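Local coordinates for protein glutathione-specific gamma-glutamylcyclotransferase (Saccharomyces cerevisiae S288c, PDB 5HWK) that cleaves glutathione into 5-oxo-L-proline and the dipeptide Cys-Gly, acting on glutathione but not on other gamma-glutamyl peptides, at residues A[37-42]-A[55-60]; A[76-81]-A[218-223]; A[192-197]-A[227-232]. All blocks are in the same frame, centred on the assembly; numbering follows the deposited sequence.

Overall arrangement
Contact 1 is a buried antiparallel strand pair beside the active site of this ChaC-type gamma-glutamylcyclotransferase, and contacts 2 and 3 pack against it with their helices. Its Leu59 side chain lies about 7 Å from the bound benzoic acid, and its Val56 about 4 Å from Glu115, the probable proton acceptor. Contacts 2 and 3 share helix 219-232 and lie farther out, with centres 14 and 15 Å from that of contact 1. Contact 2 reaches the strands through Tyr220 OH, 2.9 Å from Phe39 N, and through a salt bridge from Asp218 to Arg37. Contact 3 does so through Asn193 and Tyr196. Leu221 and Leu197 join contacts 2 and 3.

Contact 1: residues A[37-42]-A[55-60]; sequences RRFWQS and RVATLI
Arg38 and Thr58 form an antiparallel hydrogen-bonded pair. Arg38 N donates to Thr58 O at 3.0 Å, and Thr58 N returns a bond to Arg38 O at 2.9 Å. Farther along, Val56 N donates to Gln41 O at 2.8 Å with the donor in the carbonyl plane. The return bond from Gln41 N to Val56 O is weak. The register shifts by one residue between these two pairs, which makes a beta bulge. Phe39 sits in the bulge at the centre of an inverse gamma turn. Its ring lies with one face over the backbone of Val56 and Ala57, and CE1 meets Ala57 CB at 4.0 Å. Phe39 O is buried without a hydrogen-bond partner; Arg55 CD packs against it at 3.5 Å. Ile60 CD1 touches CE3 of the Trp40 indole at 3.5 Å. Arg38 CB lies over a face of the same indole. The Arg38 chain turns back at chi2 (-66°), and NH1 then bonds Arg37 O from above the carbonyl plane while NE reaches Asn74. Arg37 starts with CG anti to its own N (chi1 172°) and runs past Ala57 CB to Tyr13. Arg55 pairs with Glu174 in a salt bridge. Leu59 packs on Tyr13, a substrate-site residue by similarity, and Ala57 O accepts from Tyr119 of the benzoate pocket. The strand pair thus forms part of the second shell of the pocket. Helices 176-185, 193-205 and 219-232 all pack on Phe39, while strand 54-61 lies between strands 35-40 and 42-43 in its small sheet.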
loop_
_atom_site.group_PDB
_atom_site.type_symbol
_atom_site.label_atom_id
_atom_site.label_comp_id
_atom_site.label_asym_id
_atom_site.label_seq_id
_atom_site.Cartn_x
_atom_site.Cartn_y
_atom_site.Cartn_z
ATOM N N ARG A 37 0.694 -2.833 -5.022
ATOM C CA ARG A 37 -0.024 -3.227 -3.803
ATOM C C ARG A 37 -0.860 -4.479 -4.098
ATOM O O ARG A 37 -1.565 -4.520 -5.110
ATOM C CB ARG A 37 -0.951 -2.112 -3.331
ATOM C CG ARG A 37 -1.880 -2.502 -2.182
ATOM C CD ARG A 37 -2.721 -1.351 -1.671
ATOM N NE ARG A 37 -3.398 -0.712 -2.773
ATOM C CZ ARG A 37 -3.515 0.605 -2.896
ATOM N NH1 ARG A 37 -3.182 1.416 -1.877
ATOM N NH2 ARG A 37 -3.998 1.130 -4.015
ATOM N N ARG A 38 -0.719 -5.507 -3.260
ATOM C CA ARG A 38 -1.455 -6.750 -3.469
ATOM C C ARG A 38 -1.960 -7.227 -2.119
ATOM O O ARG A 38 -1.325 -7.020 -1.085
ATOM C CB ARG A 38 -0.537 -7.849 -4.074
ATOM C CG ARG A 38 -0.126 -7.625 -5.540
ATOM C CD ARG A 38 -1.332 -7.718 -6.444
ATOM N NE ARG A 38 -1.055 -7.584 -7.871
ATOM C CZ ARG A 38 -1.050 -6.434 -8.541
ATOM N NH1 ARG A 38 -1.216 -5.272 -7.900
ATOM N NH2 ARG A 38 -0.845 -6.449 -9.858
ATOM N N PHE A 39 -3.085 -7.957 -2.140
ATOM C CA PHE A 39 -3.633 -8.512 -0.895
ATOM C C PHE A 39 -3.026 -9.901 -0.650
ATOM O O PHE A 39 -3.692 -10.943 -0.635
ATOM C CB PHE A 39 -5.157 -8.555 -0.936
ATOM C CG PHE A 39 -5.839 -7.267 -0.514
ATOM C CD1 PHE A 39 -5.450 -6.044 -1.023
ATOM C CD2 PHE A 39 -6.919 -7.315 0.368
ATOM C CE1 PHE A 39 -6.104 -4.877 -0.649
ATOM C CE2 PHE A 39 -7.594 -6.190 0.718
ATOM C CZ PHE A 39 -7.185 -4.962 0.238
ATOM N N TRP A 40 -1.693 -9.893 -0.527
ATOM C CA TRP A 40 -0.845 -11.074 -0.419
ATOM C C TRP A 40 -0.234 -11.245 0.958
ATOM O O TRP A 40 0.764 -11.974 1.103
ATOM C CB TRP A 40 0.215 -11.068 -1.505
ATOM C CG TRP A 40 -0.335 -11.240 -2.877
ATOM C CD1 TRP A 40 -1.641 -11.523 -3.231
ATOM C CD2 TRP A 40 0.417 -11.226 -4.087
ATOM N NE1 TRP A 40 -1.734 -11.629 -4.600
ATOM C CE2 TRP A 40 -0.484 -11.454 -5.150
ATOM C CE3 TRP A 40 1.762 -10.990 -4.381
ATOM C CZ2 TRP A 40 -0.079 -11.457 -6.485
ATOM C CZ3 TRP A 40 2.164 -11.000 -5.718
ATOM C CH2 TRP A 40 1.246 -11.237 -6.743
ATOM N N GLN A 41 -0.817 -10.611 1.978
ATOM C CA GLN A 41 -0.405 -10.764 3.357
ATOM C C GLN A 41 -1.576 -11.373 4.128
ATOM O O GLN A 41 -2.721 -10.951 3.967
ATOM C CB GLN A 41 0.009 -9.411 3.922
ATOM C CG GLN A 41 0.505 -9.457 5.341
ATOM C CD GLN A 41 1.981 -9.846 5.409
ATOM O OE1 GLN A 41 2.577 -10.278 4.412
ATOM N NE2 GLN A 41 2.586 -9.658 6.573
ATOM N N SER A 42 -1.336 -12.440 4.876
ATOM C CA SER A 42 -2.450 -12.982 5.653
ATOM C C SER A 42 -2.643 -12.217 6.966
ATOM O O SER A 42 -1.710 -11.602 7.480
ATOM C CB SER A 42 -2.196 -14.438 5.951
ATOM O OG SER A 42 -1.066 -14.495 6.738
ATOM N N ARG A 55 -6.938 -11.816 4.296
ATOM C CA ARG A 55 -6.013 -11.227 3.340
ATOM C C ARG A 55 -6.016 -9.723 3.495
ATOM O O ARG A 55 -7.067 -9.077 3.384
ATOM C CB ARG A 55 -6.341 -11.552 1.889
ATOM C CG ARG A 55 -6.350 -12.989 1.568
ATOM C CD ARG A 55 -4.906 -13.456 1.439
ATOM N NE ARG A 55 -4.790 -14.847 0.973
ATOM C CZ ARG A 55 -4.745 -15.867 1.804
ATOM N NH1 ARG A 55 -4.845 -15.712 3.107
ATOM N NH2 ARG A 55 -4.597 -17.085 1.309
ATOM N N VAL A 56 -4.822 -9.131 3.666
ATOM C CA VAL A 56 -4.685 -7.687 3.828
ATOM C C VAL A 56 -3.547 -7.222 2.922
ATOM O O VAL A 56 -2.894 -8.019 2.254
ATOM C CB VAL A 56 -4.478 -7.316 5.313
ATOM C CG1 VAL A 56 -5.755 -7.585 6.108
ATOM C CG2 VAL A 56 -3.292 -8.026 5.910
ATOM N N ALA A 57 -3.379 -5.902 2.840
ATOM C CA ALA A 57 -2.508 -5.336 1.808
ATOM C C ALA A 57 -1.030 -5.352 2.190
ATOM O O ALA A 57 -0.656 -5.092 3.343
ATOM C CB ALA A 57 -2.915 -3.892 1.554
ATOM N N THR A 58 -0.193 -5.598 1.196
ATOM C CA THR A 58 1.251 -5.341 1.317
ATOM C C THR A 58 1.704 -4.685 0.033
ATOM O O THR A 58 0.984 -4.639 -0.938
ATOM C CB THR A 58 1.993 -6.651 1.680
ATOM O OG1 THR A 58 3.360 -6.334 1.922
ATOM C CG2 THR A 58 1.936 -7.663 0.570
ATOM N N LEU A 59 2.921 -4.129 0.038
ATOM C CA LEU A 59 3.496 -3.527 -1.156
ATOM C C LEU A 59 4.663 -4.392 -1.579
ATOM O O LEU A 59 5.432 -4.864 -0.737
ATOM C CB LEU A 59 4.116 -2.181 -0.821
ATOM C CG LEU A 59 3.235 -1.000 -0.669
ATOM C CD1 LEU A 59 4.172 0.249 -0.480
ATOM C CD2 LEU A 59 2.326 -0.839 -1.865
ATOM N N ILE A 60 4.818 -4.585 -2.876
ATOM C CA ILE A 60 5.926 -5.365 -3.393
ATOM C C ILE A 60 6.774 -4.443 -4.255
ATOM O O ILE A 60 6.258 -3.798 -5.181
ATOM C CB ILE A 60 5.416 -6.562 -4.194
ATOM C CG1 ILE A 60 4.402 -7.290 -3.326
ATOM C CG2 ILE A 60 6.583 -7.426 -4.575
ATOM C CD1 ILE A 60 3.404 -7.900 -4.123
#

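Contact 2: residues A[76-81]-A[218-223]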
loop_
_atom_site.group_PDB
_atom_site.type_symbol
_atom_site.label_atom_id
_atom_site.label_comp_id
_atom_site.label_asym_id
_atom_site.label_seq_id
_atom_site.Cartn_x
_atom_site.Cartn_y
_atom_site.Cartn_z
ATOM N N ASN A 76 1.916 -7.207 -14.737
ATOM C CA ASN A 76 1.576 -6.819 -16.103
ATOM C C ASN A 76 0.099 -7.049 -16.416
ATOM O O ASN A 76 -0.486 -6.313 -17.215
ATOM C CB ASN A 76 2.476 -7.531 -17.120
ATOM C CG ASN A 76 3.855 -6.920 -17.201
ATOM O OD1 ASN A 76 4.025 -5.727 -16.919
ATOM N ND2 ASN A 76 4.849 -7.724 -17.566
ATOM N N LEU A 77 -0.531 -8.027 -15.763
ATOM C CA LEU A 77 -1.942 -8.300 -16.003
ATOM C C LEU A 77 -2.819 -7.109 -15.645
ATOM O O LEU A 77 -3.849 -6.888 -16.288
ATOM C CB LEU A 77 -2.354 -9.532 -15.187
ATOM C CG LEU A 77 -3.756 -10.105 -15.372
ATOM C CD1 LEU A 77 -4.038 -10.341 -16.855
ATOM C CD2 LEU A 77 -3.920 -11.398 -14.561
ATOM N N TYR A 78 -2.425 -6.317 -14.637
ATOM C CA TYR A 78 -3.254 -5.224 -14.152
ATOM C C TYR A 78 -2.662 -3.844 -14.361
ATOM O O TYR A 78 -3.267 -2.861 -13.927
ATOM C CB TYR A 78 -3.617 -5.425 -12.672
ATOM C CG TYR A 78 -4.356 -6.724 -12.448
ATOM C CD1 TYR A 78 -5.684 -6.842 -12.820
ATOM C CD2 TYR A 78 -3.741 -7.832 -11.852
ATOM C CE1 TYR A 78 -6.380 -8.036 -12.626
ATOM C CE2 TYR A 78 -4.436 -9.021 -11.653
ATOM C CZ TYR A 78 -5.742 -9.116 -12.053
ATOM O OH TYR A 78 -6.415 -10.291 -11.851
ATOM N N SER A 79 -1.514 -3.724 -15.010
ATOM C CA SER A 79 -0.857 -2.439 -15.163
ATOM C C SER A 79 -1.214 -1.826 -16.509
ATOM O O SER A 79 -1.206 -2.514 -17.533
ATOM C CB SER A 79 0.648 -2.643 -15.104
ATOM O OG SER A 79 1.292 -1.435 -15.446
ATOM N N GLU A 80 -1.491 -0.514 -16.508
ATOM C CA GLU A 80 -1.645 0.235 -17.764
ATOM C C GLU A 80 -0.335 0.429 -18.514
ATOM O O GLU A 80 -0.357 0.886 -19.661
ATOM C CB GLU A 80 -2.307 1.595 -17.520
ATOM C CG GLU A 80 -3.714 1.447 -16.958
ATOM C CD GLU A 80 -4.615 2.637 -17.249
ATOM O OE1 GLU A 80 -4.123 3.642 -17.803
ATOM O OE2 GLU A 80 -5.824 2.558 -16.921
ATOM N N SER A 81 0.795 0.092 -17.904
ATOM C CA SER A 81 2.099 0.199 -18.532
ATOM C C SER A 81 2.680 -1.162 -18.896
ATOM O O SER A 81 3.882 -1.253 -19.186
ATOM C CB SER A 81 3.042 0.973 -17.613
ATOM O OG SER A 81 2.591 2.300 -17.458
ATOM N N ASP A 218 -6.941 1.728 -9.696
ATOM C CA ASP A 218 -6.226 0.506 -9.365
ATOM C C ASP A 218 -7.001 -0.678 -9.958
ATOM O O ASP A 218 -7.983 -1.137 -9.378
ATOM C CB ASP A 218 -6.060 0.391 -7.852
ATOM C CG ASP A 218 -5.142 -0.773 -7.440
ATOM O OD1 ASP A 218 -5.133 -1.818 -8.127
ATOM O OD2 ASP A 218 -4.441 -0.648 -6.411
ATOM N N HIS A 219 -6.535 -1.186 -11.109
ATOM C CA HIS A 219 -7.232 -2.262 -11.813
ATOM C C HIS A 219 -7.223 -3.566 -11.035
ATOM O O HIS A 219 -8.185 -4.353 -11.111
ATOM C CB HIS A 219 -6.606 -2.464 -13.191
ATOM C CG HIS A 219 -6.722 -1.262 -14.071
ATOM N ND1 HIS A 219 -7.937 -0.788 -14.508
ATOM C CD2 HIS A 219 -5.784 -0.423 -14.574
ATOM C CE1 HIS A 219 -7.743 0.283 -15.259
ATOM N NE2 HIS A 219 -6.446 0.527 -15.309
ATOM N N TYR A 220 -6.152 -3.832 -10.293
ATOM C CA TYR A 220 -6.125 -5.028 -9.449
ATOM C C TYR A 220 -7.209 -4.950 -8.377
ATOM O O TYR A 220 -7.979 -5.898 -8.193
ATOM C CB TYR A 220 -4.756 -5.170 -8.801
ATOM C CG TYR A 220 -4.730 -6.131 -7.644
ATOM C CD1 TYR A 220 -4.649 -7.515 -7.869
ATOM C CD2 TYR A 220 -4.840 -5.692 -6.315
ATOM C CE1 TYR A 220 -4.667 -8.418 -6.809
ATOM C CE2 TYR A 220 -4.830 -6.583 -5.288
ATOM C CZ TYR A 220 -4.728 -7.946 -5.529
ATOM O OH TYR A 220 -4.669 -8.800 -4.466
ATOM N N LEU A 221 -7.294 -3.815 -7.678
ATOM C CA LEU A 221 -8.268 -3.704 -6.606
ATOM C C LEU A 221 -9.688 -3.759 -7.166
ATOM O O LEU A 221 -10.580 -4.360 -6.560
ATOM C CB LEU A 221 -8.066 -2.399 -5.855
ATOM C CG LEU A 221 -8.326 -2.433 -4.367
ATOM C CD1 LEU A 221 -7.456 -3.560 -3.731
ATOM C CD2 LEU A 221 -8.007 -1.062 -3.809
ATOM N N THR A 222 -9.906 -3.177 -8.347
ATOM C CA THR A 222 -11.224 -3.258 -8.975
ATOM C C THR A 222 -11.604 -4.700 -9.311
ATOM O O THR A 222 -12.736 -5.119 -9.066
ATOM C CB THR A 222 -11.235 -2.417 -10.233
ATOM O OG1 THR A 222 -11.097 -1.056 -9.847
ATOM C CG2 THR A 222 -12.573 -2.566 -10.925
ATOM N N ALA A 223 -10.664 -5.483 -9.852
ATOM C CA ALA A 223 -10.944 -6.876 -10.178
ATOM C C ALA A 223 -11.142 -7.688 -8.903
ATOM O O ALA A 223 -12.040 -8.535 -8.825
ATOM C CB ALA A 223 -9.800 -7.457 -10.999
HETATM O O HOH W 1 -3.680 -0.912 -11.983
#
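Tyr78 of the segment 76-81 packs on the first turn of helix 219-232. Asp218 is the N-cap of that helix. Its OD1 accepts from Leu221 N at 3.0 Å, met from above the carboxylate plane, and its O accepts from both Thr222 N and Thr222 OG1. The other carboxylate oxygen, OD2, is salt-bridged to Arg37, so one side chain caps the helix and ties it to strand 35-40.

The aromatic contacts centre on the Tyr78 ring. Tyr220 turns its edge toward the face of this ring in a T-shaped pair, with centroids 5.7 Å apart and planes at 77°. Tyr220 CA also lies over the Tyr78 face, a CH-pi contact 4.2 Å from the centroid. With CG anti to its carbonyl carbon (chi1 -59°), Tyr78 holds its ring alongside the helix, where CE1 reaches Ala223 CB at 3.8 Å. The hydroxyl of Tyr220 bonds to Phe39 N, and its ring makes a cation-pi contact with Arg38. Val176 of helix 176-185 touches both tyrosines.

The polar contacts lie nearer the solvent. A water accepts from His219 N and donates to Tyr78 O, bridging the two backbones. Tyr78 O also meets His219 CB at 3.4 Å. Farther along the chain, Ser79 OG accepts from Ser81 N in an ST turn, and Glu80 extends its chain to the imidazole of His219. The carboxylate and imidazole planes are 21° apart, nearly coplanar. The negative charge of Glu80 probably favours a protonated His219. His219 NE2 donates to Glu80 OE2 at 2.7 Å, in the ring plane and on the anti lone pair of the oxygen.

Contact 3: residues A[192-197]-A[227-232]; sequences SNYEYL and TVNKYR
Tyr194 and Arg232 form a stacked cation-pi pair between two roughly antiparallel helical segments, 193-197 and 227-232. The axes of these segments come no closer than 11.8 Å and cross at -148°, and Tyr194 and Arg232 bridge the gap. Deeper in, Leu197 CD2 touches Val228 CG2 at 4.0 Å, and Leu197 also packs on Leu221 and Leu225. Ser192 caps the first helix, its OG accepting from Glu195 N, while Asn193 and Tyr196 bond to the backbone of strand 54-61. An alanine in place of Tyr194 would leave the Arg232 guanidinium without its aromatic platform and is likely to let it swing into solvent. From CB, the Tyr194 chain places CG anti to the backbone N (chi1 171°), which sends the ring across to the other helix. CG and CD1 lie beneath Arg232 CD, which sits over the ring face in a CH-pi contact. CD1 also meets Val228 CG1 at 3.8 Å. On the other branch, CD2 and CE2 carry the guanidinium, which lies flat on the ring with planes 15° apart and Arg232 CZ 3.6 Å from the Tyr194 centroid. CE1 approaches Asn229 OD1 at 3.4 Å. Tyr194 CZ lies under Arg232 NH1 at 3.2 Å. At the tip, Tyr194 OH shares a water with Asn229; the water lies 2.8 Å from Tyr194 OH and donates to Asn229 OD1 at 3.1 Å.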
loop_
_atom_site.group_PDB
_atom_site.type_symbol
_atom_site.label_atom_id
_atom_site.label_comp_id
_atom_site.label_asym_id
_atom_site.label_seq_id
_atom_site.Cartn_x
_atom_site.Cartn_y
_atom_site.Cartn_z
ATOM N N SER A 192 -15.194 -7.960 9.169
ATOM C CA SER A 192 -15.060 -8.872 8.053
ATOM C C SER A 192 -13.884 -8.456 7.184
ATOM O O SER A 192 -13.476 -7.274 7.113
ATOM C CB SER A 192 -16.306 -8.914 7.179
ATOM O OG SER A 192 -16.463 -7.680 6.509
ATOM N N ASN A 193 -13.338 -9.424 6.483
ATOM C CA ASN A 193 -12.256 -9.102 5.546
ATOM C C ASN A 193 -12.826 -8.261 4.406
ATOM O O ASN A 193 -12.147 -7.362 3.888
ATOM C CB ASN A 193 -11.685 -10.426 5.033
ATOM C CG ASN A 193 -10.286 -10.323 4.399
ATOM O OD1 ASN A 193 -9.681 -11.373 4.244
ATOM N ND2 ASN A 193 -9.780 -9.126 4.115
ATOM N N TYR A 194 -14.107 -8.466 4.069
ATOM C CA TYR A 194 -14.732 -7.653 3.039
ATOM C C TYR A 194 -14.768 -6.187 3.429
ATOM O O TYR A 194 -14.528 -5.315 2.578
ATOM C CB TYR A 194 -16.151 -8.182 2.829
ATOM C CG TYR A 194 -17.073 -7.376 1.970
ATOM C CD1 TYR A 194 -16.819 -7.161 0.611
ATOM C CD2 TYR A 194 -18.308 -6.981 2.467
ATOM C CE1 TYR A 194 -17.745 -6.463 -0.175
ATOM C CE2 TYR A 194 -19.174 -6.299 1.720
ATOM C CZ TYR A 194 -18.907 -6.045 0.410
ATOM O OH TYR A 194 -19.878 -5.376 -0.299
ATOM N N GLU A 195 -15.096 -5.897 4.695
ATOM C CA GLU A 195 -15.111 -4.505 5.166
ATOM C C GLU A 195 -13.723 -3.863 4.981
ATOM O O GLU A 195 -13.637 -2.686 4.617
ATOM C CB GLU A 195 -15.491 -4.437 6.643
ATOM C CG GLU A 195 -15.594 -3.025 7.130
ATOM C CD GLU A 195 -15.672 -2.864 8.667
ATOM O OE1 GLU A 195 -15.156 -3.730 9.429
ATOM O OE2 GLU A 195 -16.178 -1.816 9.110
ATOM N N TYR A 196 -12.645 -4.579 5.310
ATOM C CA TYR A 196 -11.314 -4.019 5.080
ATOM C C TYR A 196 -11.114 -3.623 3.612
ATOM O O TYR A 196 -10.636 -2.511 3.310
ATOM C CB TYR A 196 -10.278 -5.044 5.493
ATOM C CG TYR A 196 -8.846 -4.699 5.220
ATOM C CD1 TYR A 196 -8.256 -5.032 3.997
ATOM C CD2 TYR A 196 -8.070 -4.077 6.203
ATOM C CE1 TYR A 196 -6.920 -4.734 3.742
ATOM C CE2 TYR A 196 -6.710 -3.776 5.971
ATOM C CZ TYR A 196 -6.160 -4.071 4.734
ATOM O OH TYR A 196 -4.812 -3.838 4.497
ATOM N N LEU A 197 -11.499 -4.500 2.675
ATOM C CA LEU A 197 -11.371 -4.147 1.259
ATOM C C LEU A 197 -12.249 -2.963 0.904
ATOM O O LEU A 197 -11.836 -2.057 0.174
ATOM C CB LEU A 197 -11.726 -5.349 0.390
ATOM C CG LEU A 197 -11.764 -5.222 -1.115
ATOM C CD1 LEU A 197 -10.450 -4.662 -1.661
ATOM C CD2 LEU A 197 -12.059 -6.589 -1.748
ATOM N N THR A 227 -14.637 -9.590 -7.945
ATOM C CA THR A 227 -14.653 -11.029 -7.736
ATOM C C THR A 227 -15.181 -11.386 -6.352
ATOM O O THR A 227 -15.961 -12.335 -6.215
ATOM C CB THR A 227 -13.258 -11.594 -7.948
ATOM O OG1 THR A 227 -12.794 -11.181 -9.233
ATOM C CG2 THR A 227 -13.295 -13.127 -7.894
ATOM N N VAL A 228 -14.783 -10.633 -5.318
ATOM C CA VAL A 228 -15.334 -10.834 -3.978
ATOM C C VAL A 228 -16.848 -10.652 -4.011
ATOM O O VAL A 228 -17.593 -11.444 -3.426
ATOM C CB VAL A 228 -14.695 -9.840 -2.989
ATOM C CG1 VAL A 228 -15.438 -9.822 -1.655
ATOM C CG2 VAL A 228 -13.260 -10.230 -2.734
ATOM N N ASN A 229 -17.336 -9.629 -4.708
ATOM C CA ASN A 229 -18.789 -9.447 -4.799
ATOM C C ASN A 229 -19.464 -10.625 -5.496
ATOM O O ASN A 229 -20.583 -11.016 -5.124
ATOM C CB ASN A 229 -19.123 -8.130 -5.499
ATOM C CG ASN A 229 -18.861 -6.898 -4.612
ATOM O OD1 ASN A 229 -18.860 -6.999 -3.392
ATOM N ND2 ASN A 229 -18.680 -5.725 -5.236
ATOM N N LYS A 230 -18.813 -11.216 -6.502
ATOM C CA LYS A 230 -19.397 -12.395 -7.136
ATOM C C LYS A 230 -19.516 -13.547 -6.152
ATOM O O LYS A 230 -20.531 -14.260 -6.139
ATOM C CB LYS A 230 -18.545 -12.830 -8.317
ATOM C CG LYS A 230 -18.626 -11.923 -9.514
ATOM C CD LYS A 230 -18.020 -12.596 -10.733
ATOM N N TYR A 231 -18.487 -13.757 -5.326
ATOM C CA TYR A 231 -18.555 -14.820 -4.323
ATOM C C TYR A 231 -19.604 -14.528 -3.267
ATOM O O TYR A 231 -20.296 -15.438 -2.826
ATOM C CB TYR A 231 -17.190 -15.074 -3.681
ATOM C CG TYR A 231 -16.325 -15.959 -4.543
ATOM C CD1 TYR A 231 -16.664 -17.297 -4.757
ATOM C CD2 TYR A 231 -15.173 -15.454 -5.167
ATOM C CE1 TYR A 231 -15.900 -18.088 -5.549
ATOM C CE2 TYR A 231 -14.407 -16.263 -5.973
ATOM C CZ TYR A 231 -14.787 -17.571 -6.160
ATOM O OH TYR A 231 -14.025 -18.390 -6.948
ATOM N N ARG A 232 -19.777 -13.268 -2.875
ATOM C CA ARG A 232 -20.771 -12.941 -1.859
ATOM C C ARG A 232 -22.196 -12.963 -2.385
ATOM O O ARG A 232 -23.118 -13.145 -1.591
ATOM C CB ARG A 232 -20.506 -11.549 -1.274
ATOM C CG ARG A 232 -19.240 -11.526 -0.464
ATOM C CD ARG A 232 -18.944 -10.160 0.120
ATOM N NE ARG A 232 -19.719 -9.920 1.371
ATOM C CZ ARG A 232 -20.721 -9.061 1.481
ATOM N NH1 ARG A 232 -21.143 -8.387 0.416
ATOM N NH2 ARG A 232 -21.312 -8.888 2.654
HETATM O O HOH W 2 -19.085 -3.956 -2.613
#